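MbSHANK1 protein (Monosiga brevicollis, PDB 6X23) carries a PDZ domain that binds a peptide from GIRK3, and may work as an adaptor for receptors such as ionotropic glutamate receptors. Local coordinates at residues 15-20 and 52-57; 25-30 and 45-50; 62-67 and 95-100; 67-72 and 90-95. One frame throughout, in Å; residues are numbered along the deposited sequence.

Contact 1: 15-20 and 52-57; sequences LIIMRG and GQAARA
Q53 and A57, one turn apart on the short helix 53-57, lay their side chains against the strand of I17 and M18, a strand-helix packing that belongs to the PDZ fold and closes one end of its barrel-like body. The helix runs against the strand at 146°, the axes approaching to 7.5 Å. Q53 can be followed outward from its root. Its CB rests on the carbonyl of M18, 3.1 Å from M18 O, with the CG2 branch of I17 on its flank. With CG anti to the carbonyl carbon (chi1 -73°), the next methylene keeps to the same carbonyl and reaches the backbone of G20, where Q53 CG lies 3.7 Å from G20 N. The chain bends at chi2, bringing the amide round so that OE1 comes back toward the strand. There its hydrogen bond goes to a water.

Beside this polar edge the packing is apolar. I17 spreads over the helix in three places: CG2 lies over the backbone of Q53 and A54, CD1 meets A54 CB, and I17 CG1 is 3.9 Å from A57 CB. I17 also packs on F24, V92 and F94. The A57 methyl also sits 3.3 Å from I16 O, one residue back on the strand.

Polar exchange between helix and strand passes through that single water. It accepts from M18 N at 3.2 Å and donates both to Q53 O and to Q53 OE1, the latter bond being 2.9 Å.

Contact 2: 25-30 and 45-50; sequences GFRLSG and VRNVDP
F26 meets the opposite strand through its root and its ring alike: F26 CB is 3.4 Å from V48 CG2, and CD2 lies 3.9 Å from V45 CG1, the valine crossing the phenylalanine at about a right angle. With chi1 at 68°, the crowded position between backbone N and carbonyl carbon, the ring projects out on the V45/V48 face. On the same face L28 brings CD1 near V45.

Antiparallel backbone bonds set this register. R46 N gives R27 O a straight bond of 3.1 Å, D49 N reaches G25 O at 2.7 Å, and R27 N to N47 O is weak. A water joins G25 O to D49 O. At the far end R46 NE donates to S29 OG (3.1 Å), which lies in the guanidinium plane.

Further out, L59 and, from helix 53-57, A54 pack against F26, while V81 and I85 of helix 78-87 back L28. The other edge of strand 26-29 is taken by the bound peptide, which pairs antiparallel with R27, L28 and S29, and an apolar peptide side chain packs on F26. Such beta augmentation next to the GLGF-type carboxylate-binding loop, which here ends in G25-F26, is the hallmark of the PDZ peptide groove.

Contact 3: 62-67 and 95-100; sequences GDRLLE and RIARRL
D63 and R98 make the close-fitting end of this strand pair. The guanidinium comes side-on, NE to OD1 and NH2 to OD2, each bond 2.7 Å, with the two flat groups nearly coplanar and both partners on the syn side of the carboxylate. D63 is buried, and Q60 N also donates to OD2, while R98 NH2 has a second acceptor in G58 O, so the pair is fixed by the loop before it as well. I96 lies across the carboxylate, its CD1 3.3 Å from D63 OD1, and turns CG2 toward L65 CD1 in the core beneath helix 78-87.

Between the two ends the antiparallel strands are interrupted by a classic beta bulge. After the R64-A97 hydrogen-bonded pair (R64 N to A97 O, 2.9 Å), both L66 N and E67 N donate to R95 O. At the bulge L66 points toward the partner strand, and its CD1 lies 3.8 Å from A97 CB; that methyl also lies over one face of the R64 guanidinium, whose charge is paired with E10.

Toward solvent the grip is slacker. E67 and R95 run alongside each other as extended chains, yet their end planes stand 83° apart. R95 NH1 reaches E67 OE2 at 3.2 Å from above the carboxylate plane, through one nitrogen where R98 uses two.

Contact 4: 67-72 and 90-95; sequences ELNGVD and DVVAFR
E67 faces R95 and L68 faces F94 as successive antiparallel pairs between strand 64-68 and strand 91-99. E67, salt-bridged to R95, offers more here through its carbonyl: E67 O takes R95 N and, besides, a CA-H...O contact from F94 CA at 3.2 Å, while it lies at the edge of the F94 ring, near the ring plane.

L68 turns to the other face, into the core of the PDZ domain. Its CD1 branch is the touching part, 3.4 Å from V92 CG2 and 3.3 Å from F94 CE1. It runs side by side with the phenylalanine but meets V92 at about a right angle, and the fit against V92 is tighter than usual van der Waals contact. I85 of helix 78-87 packs on both L68 and F94 from that side.

At N69 the strand gives way to a type I' turn from L68 to V71, closed by a pair of bonds between L68 and V71. N69 still holds the neighbouring strand: its backbone N makes an almost straight bond to A93 O (2.8 Å, 174°). CG beside the backbone N (chi1 -70°) brings the amide oxygen to A93, where N69 OD1 accepts from A93 N at 3.0 Å. N69 and G70 both sit at positive phi, as the type I' turn requires, and the chain then leaves strand 91-99.

The chemistry implies that one asparagine completes the pairing of both A93 backbone groups after the regular strand has ended, its side-chain oxygen standing in for a main-chain carbonyl. With ND2 bonded to S88 OG, the amide is held at both ends and its orientation fixed.

The four contacts enclose one hydrophobic core. Contacts 3 and 4 are successive lengths of the same strand pair, 64-68 with 91-99, sharing E67 and R95, and L65 CD1 of one touches F94 CD1 of the other at 3.4 Å. Contact 1 docks on the far edge of strand 91-99 through strand 10-18. Contact 2, which takes up the peptide, lies with its centre 12 Å from contact 1 and 12 Å from contact 3. F26 CZ reaches F94 CE2 at 3.6 Å, tying the groove strand to contact 4, and V45 N stands 2.8 Å from D63 O, a backbone hydrogen bond that joins contact 2 to contact 3.

Contact 1: 15-20 and 52-57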
loop_
_atom_site.group_PDB
_atom_site.type_symbol
_atom_site.label_atom_id
_atom_site.label_comp_id
_atom_site.label_asym_id
_atom_site.label_seq_id
_atom_site.Cartn_x
_atom_site.Cartn_y
_atom_site.Cartn_z
ATOM N N LEU A 15 -2.482 -8.470 4.025
ATOM C CA LEU A 15 -1.992 -7.739 5.186
ATOM C C LEU A 15 -3.155 -6.980 5.807
ATOM O O LEU A 15 -4.045 -6.518 5.086
ATOM C CB LEU A 15 -0.911 -6.728 4.797
ATOM C CG LEU A 15 0.552 -7.037 4.601
ATOM C CD1 LEU A 15 0.699 -8.021 3.512
ATOM C CD2 LEU A 15 1.218 -5.724 4.211
ATOM N N ILE A 16 -3.134 -6.836 7.138
ATOM C CA ILE A 16 -4.088 -6.033 7.892
ATOM C C ILE A 16 -3.303 -5.098 8.787
ATOM O O ILE A 16 -2.389 -5.531 9.500
ATOM C CB ILE A 16 -5.064 -6.880 8.730
ATOM C CG1 ILE A 16 -5.851 -7.832 7.824
ATOM C CG2 ILE A 16 -6.078 -5.983 9.401
ATOM C CD1 ILE A 16 -6.805 -8.739 8.556
ATOM N N ILE A 17 -3.637 -3.814 8.728
ATOM C CA ILE A 17 -2.874 -2.749 9.364
ATOM C C ILE A 17 -3.832 -1.870 10.151
ATOM O O ILE A 17 -4.822 -1.369 9.591
ATOM C CB ILE A 17 -2.098 -1.907 8.335
ATOM C CG1 ILE A 17 -1.531 -2.791 7.224
ATOM C CG2 ILE A 17 -0.972 -1.175 9.008
ATOM C CD1 ILE A 17 -0.701 -2.027 6.194
ATOM N N MET A 18 -3.558 -1.689 11.442
ATOM C CA MET A 18 -4.286 -0.777 12.314
ATOM C C MET A 18 -3.724 0.620 12.085
ATOM O O MET A 18 -2.511 0.778 11.910
ATOM C CB MET A 18 -4.107 -1.162 13.783
ATOM C CG MET A 18 -4.479 -2.604 14.167
ATOM S SD MET A 18 -6.221 -3.041 14.073
ATOM C CE MET A 18 -6.223 -4.801 14.450
ATOM N N ARG A 19 -4.581 1.633 12.094
ATOM C CA ARG A 19 -4.093 2.992 11.892
ATOM C C ARG A 19 -3.376 3.469 13.144
ATOM O O ARG A 19 -3.851 3.247 14.257
ATOM C CB ARG A 19 -5.238 3.954 11.548
ATOM C CG ARG A 19 -4.737 5.354 11.202
ATOM C CD ARG A 19 -5.853 6.286 10.783
ATOM N NE ARG A 19 -6.669 5.690 9.743
ATOM C CZ ARG A 19 -6.654 6.068 8.466
ATOM N NH1 ARG A 19 -5.855 7.061 8.084
ATOM N NH2 ARG A 19 -7.447 5.462 7.576
ATOM N N GLY A 20 -2.227 4.112 12.964
ATOM C CA GLY A 20 -1.521 4.743 14.060
ATOM C C GLY A 20 -2.042 6.146 14.294
ATOM O O GLY A 20 -3.119 6.522 13.833
ATOM N N GLY A 52 6.393 2.569 12.441
ATOM C CA GLY A 52 4.973 2.721 12.181
ATOM C C GLY A 52 4.190 1.398 12.062
ATOM O O GLY A 52 4.725 0.295 12.016
ATOM N N GLN A 53 2.872 1.543 11.969
ATOM C CA GLN A 53 1.968 0.398 11.984
ATOM C C GLN A 53 2.097 -0.497 10.750
ATOM O O GLN A 53 1.893 -1.715 10.859
ATOM C CB GLN A 53 0.535 0.899 12.123
ATOM C CG GLN A 53 0.206 1.415 13.508
ATOM C CD GLN A 53 0.230 0.307 14.540
ATOM O OE1 GLN A 53 0.114 -0.880 14.206
ATOM N NE2 GLN A 53 0.387 0.685 15.801
ATOM N N ALA A 54 2.406 0.069 9.574
ATOM C CA ALA A 54 2.575 -0.769 8.385
ATOM C C ALA A 54 3.767 -1.693 8.542
ATOM O O ALA A 54 3.659 -2.904 8.308
ATOM C CB ALA A 54 2.729 0.081 7.122
ATOM N N ALA A 55 4.920 -1.140 8.941
ATOM C CA ALA A 55 6.090 -1.974 9.196
ATOM C C ALA A 55 5.751 -3.078 10.172
ATOM O O ALA A 55 6.163 -4.231 9.981
ATOM C CB ALA A 55 7.250 -1.139 9.742
ATOM N N ARG A 56 4.978 -2.747 11.214
ATOM C CA ARG A 56 4.594 -3.746 12.209
ATOM C C ARG A 56 3.738 -4.842 11.593
ATOM O O ARG A 56 3.803 -5.995 12.026
ATOM C CB ARG A 56 3.867 -3.095 13.388
ATOM C CG ARG A 56 3.799 -4.020 14.602
ATOM C CD ARG A 56 3.061 -3.441 15.817
ATOM N NE ARG A 56 4.001 -3.210 16.921
ATOM C CZ ARG A 56 4.100 -3.971 18.012
ATOM N NH1 ARG A 56 3.301 -5.022 18.158
ATOM N NH2 ARG A 56 5.003 -3.684 18.952
ATOM N N ALA A 57 2.934 -4.516 10.585
ATOM C CA ALA A 57 2.161 -5.553 9.928
ATOM C C ALA A 57 2.920 -6.211 8.791
ATOM O O ALA A 57 2.413 -7.161 8.185
ATOM C CB ALA A 57 0.849 -4.983 9.418
HETATM O O HOH W 1 -0.609 -2.778 12.195
#

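Contact 2: 25-30 and 45-50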
loop_
_atom_site.group_PDB
_atom_site.type_symbol
_atom_site.label_atom_id
_atom_site.label_comp_id
_atom_site.label_asym_id
_atom_site.label_seq_id
_atom_site.Cartn_x
_atom_site.Cartn_y
_atom_site.Cartn_z
ATOM N N GLY A 25 1.717 4.661 8.067
ATOM C CA GLY A 25 3.159 4.763 8.184
ATOM C C GLY A 25 3.956 4.368 6.954
ATOM O O GLY A 25 5.027 3.760 7.055
ATOM N N PHE A 26 3.470 4.770 5.793
ATOM C CA PHE A 26 4.218 4.479 4.560
ATOM C C PHE A 26 3.834 5.490 3.496
ATOM O O PHE A 26 2.845 6.189 3.645
ATOM C CB PHE A 26 3.985 3.049 4.082
ATOM C CG PHE A 26 2.606 2.738 3.578
ATOM C CD1 PHE A 26 1.598 2.378 4.441
ATOM C CD2 PHE A 26 2.318 2.776 2.236
ATOM C CE1 PHE A 26 0.337 2.068 3.967
ATOM C CE2 PHE A 26 1.057 2.465 1.767
ATOM C CZ PHE A 26 0.064 2.111 2.631
ATOM N N ARG A 27 4.660 5.591 2.449
ATOM C CA ARG A 27 4.406 6.538 1.331
ATOM C C ARG A 27 4.035 5.728 0.086
ATOM O O ARG A 27 4.877 4.927 -0.367
ATOM C CB ARG A 27 5.641 7.410 1.078
ATOM C CG ARG A 27 6.000 8.332 2.233
ATOM C CD ARG A 27 7.479 8.667 2.264
ATOM N NE ARG A 27 7.890 9.270 3.524
ATOM C CZ ARG A 27 7.204 10.207 4.168
ATOM N NH1 ARG A 27 7.660 10.694 5.310
ATOM N NH2 ARG A 27 6.064 10.653 3.671
ATOM N N LEU A 28 2.825 5.932 -0.443
ATOM C CA LEU A 28 2.396 5.187 -1.598
ATOM C C LEU A 28 2.808 5.970 -2.835
ATOM O O LEU A 28 2.954 7.188 -2.803
ATOM C CB LEU A 28 0.894 4.985 -1.538
ATOM C CG LEU A 28 0.391 3.921 -2.476
ATOM C CD1 LEU A 28 0.893 2.553 -2.008
ATOM C CD2 LEU A 28 -1.113 4.033 -2.494
ATOM N N SER A 29 3.035 5.275 -3.925
ATOM C CA SER A 29 3.629 5.947 -5.064
ATOM C C SER A 29 3.223 5.208 -6.322
ATOM O O SER A 29 3.244 3.975 -6.345
ATOM C CB SER A 29 5.147 5.972 -4.939
ATOM O OG SER A 29 5.737 6.498 -6.109
ATOM N N GLY A 30 2.847 5.944 -7.354
ATOM C CA GLY A 30 2.594 5.235 -8.590
ATOM C C GLY A 30 1.767 6.064 -9.546
ATOM O O GLY A 30 1.775 7.293 -9.487
ATOM N N VAL A 45 4.493 0.695 -2.652
ATOM C CA VAL A 45 5.089 1.158 -1.401
ATOM C C VAL A 45 6.552 1.502 -1.667
ATOM O O VAL A 45 7.301 0.680 -2.206
ATOM C CB VAL A 45 4.960 0.074 -0.313
ATOM C CG1 VAL A 45 5.401 0.612 1.056
ATOM C CG2 VAL A 45 3.538 -0.482 -0.257
ATOM N N ARG A 46 6.860 2.791 -1.497
ATOM C CA ARG A 46 8.191 3.389 -1.813
ATOM C C ARG A 46 9.117 3.365 -0.611
ATOM O O ARG A 46 10.327 3.345 -0.847
ATOM C CB ARG A 46 8.083 4.831 -2.304
ATOM C CG ARG A 46 9.232 5.267 -3.204
ATOM C CD ARG A 46 8.894 6.443 -4.107
ATOM N NE ARG A 46 8.790 6.152 -5.532
ATOM C CZ ARG A 46 9.825 6.016 -6.358
ATOM N NH1 ARG A 46 9.633 5.764 -7.639
ATOM N NH2 ARG A 46 11.057 6.131 -5.907
ATOM N N ASN A 47 8.550 3.384 0.588
ATOM C CA ASN A 47 9.284 3.319 1.880
ATOM C C ASN A 47 8.269 3.141 3.008
ATOM O O ASN A 47 7.115 3.402 2.778
ATOM C CB ASN A 47 10.209 4.513 2.130
ATOM C CG ASN A 47 9.527 5.683 2.796
ATOM O OD1 ASN A 47 9.343 5.684 4.004
ATOM N ND2 ASN A 47 9.160 6.677 2.006
ATOM N N VAL A 48 8.698 2.651 4.176
ATOM C CA VAL A 48 7.737 2.400 5.294
ATOM C C VAL A 48 8.383 2.802 6.625
ATOM O O VAL A 48 9.567 2.465 6.829
ATOM C CB VAL A 48 7.285 0.925 5.306
ATOM C CG1 VAL A 48 6.701 0.502 6.645
ATOM C CG2 VAL A 48 6.312 0.618 4.177
ATOM N N ASP A 49 7.632 3.492 7.492
ATOM C CA ASP A 49 8.168 3.899 8.789
ATOM C C ASP A 49 8.529 2.670 9.611
ATOM O O ASP A 49 7.620 1.933 10.016
ATOM C CB ASP A 49 7.150 4.730 9.552
ATOM C CG ASP A 49 6.810 5.987 8.842
ATOM O OD1 ASP A 49 7.600 6.366 7.958
ATOM O OD2 ASP A 49 5.753 6.578 9.146
ATOM N N PRO A 50 9.806 2.426 9.903
ATOM C CA PRO A 50 10.139 1.209 10.655
ATOM C C PRO A 50 9.491 1.160 12.033
ATOM O O PRO A 50 9.293 0.061 12.559
ATOM C CB PRO A 50 11.673 1.268 10.734
ATOM C CG PRO A 50 12.077 2.150 9.586
ATOM C CD PRO A 50 11.011 3.194 9.551
HETATM O O HOH W 2 5.195 1.905 9.269
#

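Contact 3: 62-67 and 95-100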
loop_
_atom_site.group_PDB
_atom_site.type_symbol
_atom_site.label_atom_id
_atom_site.label_comp_id
_atom_site.label_asym_id
_atom_site.label_seq_id
_atom_site.Cartn_x
_atom_site.Cartn_y
_atom_site.Cartn_z
ATOM N N GLY A 62 8.602 -1.589 -1.934
ATOM C CA GLY A 62 8.492 -2.363 -3.132
ATOM C C GLY A 62 7.212 -3.165 -3.235
ATOM O O GLY A 62 6.787 -3.486 -4.350
ATOM N N ASP A 63 6.581 -3.495 -2.105
ATOM C CA ASP A 63 5.257 -4.100 -2.150
ATOM C C ASP A 63 4.356 -3.285 -3.061
ATOM O O ASP A 63 4.258 -2.064 -2.923
ATOM C CB ASP A 63 4.639 -4.175 -0.752
ATOM C CG ASP A 63 5.227 -5.272 0.107
ATOM O OD1 ASP A 63 5.838 -6.244 -0.398
ATOM O OD2 ASP A 63 5.053 -5.165 1.329
ATOM N N ARG A 64 3.705 -3.965 -3.993
ATOM C CA ARG A 64 2.818 -3.336 -4.961
ATOM C C ARG A 64 1.373 -3.620 -4.582
ATOM O O ARG A 64 1.018 -4.766 -4.301
ATOM C CB ARG A 64 3.102 -3.842 -6.377
ATOM C CG ARG A 64 2.090 -3.364 -7.398
ATOM C CD ARG A 64 2.582 -3.628 -8.803
ATOM N NE ARG A 64 2.750 -5.046 -9.073
ATOM C CZ ARG A 64 1.774 -5.813 -9.526
ATOM N NH1 ARG A 64 0.579 -5.282 -9.742
ATOM N NH2 ARG A 64 1.991 -7.100 -9.763
ATOM N N LEU A 65 0.549 -2.582 -4.601
ATOM C CA LEU A 65 -0.820 -2.650 -4.122
ATOM C C LEU A 65 -1.705 -3.344 -5.147
ATOM O O LEU A 65 -1.780 -2.917 -6.304
ATOM C CB LEU A 65 -1.322 -1.239 -3.847
ATOM C CG LEU A 65 -2.632 -1.161 -3.070
ATOM C CD1 LEU A 65 -2.649 -2.143 -1.890
ATOM C CD2 LEU A 65 -2.858 0.253 -2.577
ATOM N N LEU A 66 -2.382 -4.409 -4.731
ATOM C CA LEU A 66 -3.319 -5.106 -5.588
ATOM C C LEU A 66 -4.762 -4.952 -5.129
ATOM O O LEU A 66 -5.646 -4.676 -5.946
ATOM C CB LEU A 66 -2.951 -6.582 -5.648
ATOM C CG LEU A 66 -1.972 -7.066 -6.722
ATOM C CD1 LEU A 66 -0.765 -6.162 -6.874
ATOM C CD2 LEU A 66 -1.512 -8.477 -6.359
ATOM N N GLU A 67 -5.043 -5.152 -3.845
ATOM C CA GLU A 67 -6.409 -5.060 -3.346
ATOM C C GLU A 67 -6.422 -4.215 -2.082
ATOM O O GLU A 67 -5.520 -4.297 -1.247
ATOM C CB GLU A 67 -7.032 -6.433 -3.029
ATOM C CG GLU A 67 -7.081 -7.450 -4.179
ATOM C CD GLU A 67 -7.771 -8.750 -3.771
ATOM O OE1 GLU A 67 -8.144 -8.889 -2.580
ATOM O OE2 GLU A 67 -7.931 -9.647 -4.635
ATOM N N ARG A 95 -4.062 -6.482 -0.158
ATOM C CA ARG A 95 -3.381 -7.576 -0.832
ATOM C C ARG A 95 -2.331 -6.969 -1.751
ATOM O O ARG A 95 -2.629 -6.037 -2.498
ATOM C CB ARG A 95 -4.362 -8.428 -1.628
ATOM C CG ARG A 95 -3.745 -9.629 -2.316
ATOM C CD ARG A 95 -4.817 -10.432 -2.969
ATOM N NE ARG A 95 -4.307 -11.733 -3.371
ATOM C CZ ARG A 95 -5.055 -12.646 -3.982
ATOM N NH1 ARG A 95 -6.326 -12.372 -4.258
ATOM N NH2 ARG A 95 -4.535 -13.823 -4.329
ATOM N N ILE A 96 -1.110 -7.480 -1.693
ATOM C CA ILE A 96 0.011 -6.893 -2.414
ATOM C C ILE A 96 0.801 -7.973 -3.135
ATOM O O ILE A 96 0.698 -9.160 -2.832
ATOM C CB ILE A 96 0.948 -6.110 -1.484
ATOM C CG1 ILE A 96 1.434 -7.021 -0.338
ATOM C CG2 ILE A 96 0.257 -4.831 -1.033
ATOM C CD1 ILE A 96 2.846 -7.616 -0.550
ATOM N N ALA A 97 1.639 -7.518 -4.065
ATOM C CA ALA A 97 2.556 -8.371 -4.813
ATOM C C ALA A 97 3.986 -7.986 -4.459
ATOM O O ALA A 97 4.324 -6.801 -4.438
ATOM C CB ALA A 97 2.312 -8.252 -6.322
ATOM N N ARG A 98 4.817 -8.986 -4.182
ATOM C CA ARG A 98 6.133 -8.794 -3.600
ATOM C C ARG A 98 7.158 -9.582 -4.391
ATOM O O ARG A 98 6.964 -10.767 -4.671
ATOM C CB ARG A 98 6.137 -9.238 -2.127
ATOM C CG ARG A 98 7.466 -9.481 -1.513
ATOM C CD ARG A 98 7.296 -9.706 -0.035
ATOM N NE ARG A 98 6.628 -8.581 0.629
ATOM C CZ ARG A 98 6.066 -8.645 1.842
ATOM N NH1 ARG A 98 6.067 -9.779 2.533
ATOM N NH2 ARG A 98 5.495 -7.572 2.380
ATOM N N ARG A 99 8.243 -8.913 -4.749
ATOM C CA ARG A 99 9.333 -9.555 -5.460
ATOM C C ARG A 99 9.820 -10.757 -4.676
ATOM O O ARG A 99 9.981 -10.677 -3.466
ATOM C CB ARG A 99 10.474 -8.562 -5.637
ATOM C CG ARG A 99 11.392 -8.339 -4.384
ATOM C CD ARG A 99 10.768 -7.982 -2.973
ATOM N NE ARG A 99 11.675 -8.452 -1.903
ATOM C CZ ARG A 99 11.599 -9.660 -1.311
ATOM N NH1 ARG A 99 10.611 -10.494 -1.604
ATOM N NH2 ARG A 99 12.489 -10.052 -0.380
ATOM N N LEU A 100 10.042 -11.883 -5.336
ATOM C CA LEU A 100 10.429 -13.055 -4.557
ATOM C C LEU A 100 11.923 -13.337 -4.625
ATOM O O LEU A 100 12.552 -13.576 -3.583
ATOM C CB LEU A 100 9.633 -14.290 -5.013
ATOM C CG LEU A 100 8.207 -14.426 -4.468
ATOM C CD1 LEU A 100 7.687 -15.862 -4.587
ATOM C CD2 LEU A 100 8.109 -13.957 -3.026
#

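Contact 4: 67-72 and 90-95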
loop_
_atom_site.group_PDB
_atom_site.type_symbol
_atom_site.label_atom_id
_atom_site.label_comp_id
_atom_site.label_asym_id
_atom_site.label_seq_id
_atom_site.Cartn_x
_atom_site.Cartn_y
_atom_site.Cartn_z
ATOM N N GLU A 67 -5.043 -5.152 -3.845
ATOM C CA GLU A 67 -6.409 -5.060 -3.346
ATOM C C GLU A 67 -6.422 -4.215 -2.082
ATOM O O GLU A 67 -5.520 -4.297 -1.247
ATOM C CB GLU A 67 -7.032 -6.433 -3.029
ATOM C CG GLU A 67 -7.081 -7.450 -4.179
ATOM C CD GLU A 67 -7.771 -8.750 -3.771
ATOM O OE1 GLU A 67 -8.144 -8.889 -2.580
ATOM O OE2 GLU A 67 -7.931 -9.647 -4.635
ATOM N N LEU A 68 -7.474 -3.424 -1.949
ATOM C CA LEU A 68 -7.738 -2.592 -0.790
ATOM C C LEU A 68 -9.101 -3.009 -0.272
ATOM O O LEU A 68 -10.094 -2.880 -0.989
ATOM C CB LEU A 68 -7.723 -1.119 -1.193
ATOM C CG LEU A 68 -8.170 -0.051 -0.210
ATOM C CD1 LEU A 68 -7.198 -0.033 0.926
ATOM C CD2 LEU A 68 -8.155 1.269 -0.926
ATOM N N ASN A 69 -9.144 -3.537 0.946
ATOM C CA ASN A 69 -10.384 -4.026 1.548
ATOM C C ASN A 69 -11.129 -4.957 0.590
ATOM O O ASN A 69 -12.313 -4.787 0.289
ATOM C CB ASN A 69 -11.268 -2.863 2.000
ATOM C CG ASN A 69 -10.680 -2.095 3.222
ATOM O OD1 ASN A 69 -9.854 -2.616 3.985
ATOM N ND2 ASN A 69 -11.140 -0.860 3.412
ATOM N N GLY A 70 -10.407 -5.931 0.074
ATOM C CA GLY A 70 -11.025 -6.898 -0.808
ATOM C C GLY A 70 -11.573 -6.335 -2.092
ATOM O O GLY A 70 -12.374 -7.004 -2.747
ATOM N N VAL A 71 -11.181 -5.118 -2.476
ATOM C CA VAL A 71 -11.536 -4.552 -3.775
ATOM C C VAL A 71 -10.277 -4.500 -4.622
ATOM O O VAL A 71 -9.222 -4.071 -4.142
ATOM C CB VAL A 71 -12.162 -3.152 -3.634
ATOM C CG1 VAL A 71 -12.499 -2.574 -4.989
ATOM C CG2 VAL A 71 -13.394 -3.221 -2.794
ATOM N N ASP A 72 -10.380 -4.937 -5.874
ATOM C CA ASP A 72 -9.270 -4.758 -6.810
ATOM C C ASP A 72 -9.011 -3.277 -7.038
ATOM O O ASP A 72 -9.896 -2.549 -7.495
ATOM C CB ASP A 72 -9.583 -5.441 -8.138
ATOM C CG ASP A 72 -8.440 -5.320 -9.138
ATOM O OD1 ASP A 72 -7.468 -4.562 -8.893
ATOM O OD2 ASP A 72 -8.531 -5.975 -10.198
ATOM N N ASP A 90 -10.144 2.903 11.032
ATOM C CA ASP A 90 -9.045 2.560 11.910
ATOM C C ASP A 90 -8.247 1.376 11.402
ATOM O O ASP A 90 -7.073 1.239 11.757
ATOM C CB ASP A 90 -9.583 2.302 13.314
ATOM C CG ASP A 90 -9.892 3.589 14.032
ATOM O OD1 ASP A 90 -9.304 4.629 13.620
ATOM O OD2 ASP A 90 -10.700 3.564 14.988
ATOM N N VAL A 91 -8.846 0.544 10.567
ATOM C CA VAL A 91 -8.213 -0.641 10.028
ATOM C C VAL A 91 -8.272 -0.589 8.511
ATOM O O VAL A 91 -9.237 -0.094 7.928
ATOM C CB VAL A 91 -8.914 -1.901 10.552
ATOM C CG1 VAL A 91 -8.085 -3.113 10.234
ATOM C CG2 VAL A 91 -9.145 -1.772 12.039
ATOM N N VAL A 92 -7.249 -1.145 7.870
ATOM C CA VAL A 92 -7.203 -1.284 6.421
ATOM C C VAL A 92 -6.693 -2.681 6.136
ATOM O O VAL A 92 -5.946 -3.255 6.931
ATOM C CB VAL A 92 -6.287 -0.221 5.752
ATOM C CG1 VAL A 92 -4.828 -0.557 5.963
ATOM C CG2 VAL A 92 -6.561 -0.085 4.292
ATOM N N ALA A 93 -7.094 -3.230 5.001
ATOM C CA ALA A 93 -6.556 -4.490 4.514
ATOM C C ALA A 93 -6.044 -4.297 3.097
ATOM O O ALA A 93 -6.697 -3.656 2.261
ATOM C CB ALA A 93 -7.598 -5.605 4.535
ATOM N N PHE A 94 -4.856 -4.846 2.855
ATOM C CA PHE A 94 -4.164 -4.809 1.577
ATOM C C PHE A 94 -3.910 -6.236 1.137
ATOM O O PHE A 94 -3.587 -7.099 1.963
ATOM C CB PHE A 94 -2.812 -4.078 1.679
ATOM C CG PHE A 94 -2.929 -2.601 1.956
ATOM C CD1 PHE A 94 -3.878 -1.832 1.310
ATOM C CD2 PHE A 94 -2.102 -1.987 2.883
ATOM C CE1 PHE A 94 -3.986 -0.473 1.563
ATOM C CE2 PHE A 94 -2.226 -0.628 3.155
ATOM C CZ PHE A 94 -3.173 0.121 2.489
ATOM N N ARG A 95 -4.062 -6.482 -0.158
ATOM C CA ARG A 95 -3.381 -7.576 -0.832
ATOM C C ARG A 95 -2.331 -6.969 -1.751
ATOM O O ARG A 95 -2.629 -6.037 -2.498
ATOM C CB ARG A 95 -4.362 -8.428 -1.628
ATOM C CG ARG A 95 -3.745 -9.629 -2.316
ATOM C CD ARG A 95 -4.817 -10.432 -2.969
ATOM N NE ARG A 95 -4.307 -11.733 -3.371
ATOM C CZ ARG A 95 -5.055 -12.646 -3.982
ATOM N NH1 ARG A 95 -6.326 -12.372 -4.258
ATOM N NH2 ARG A 95 -4.535 -13.823 -4.329
#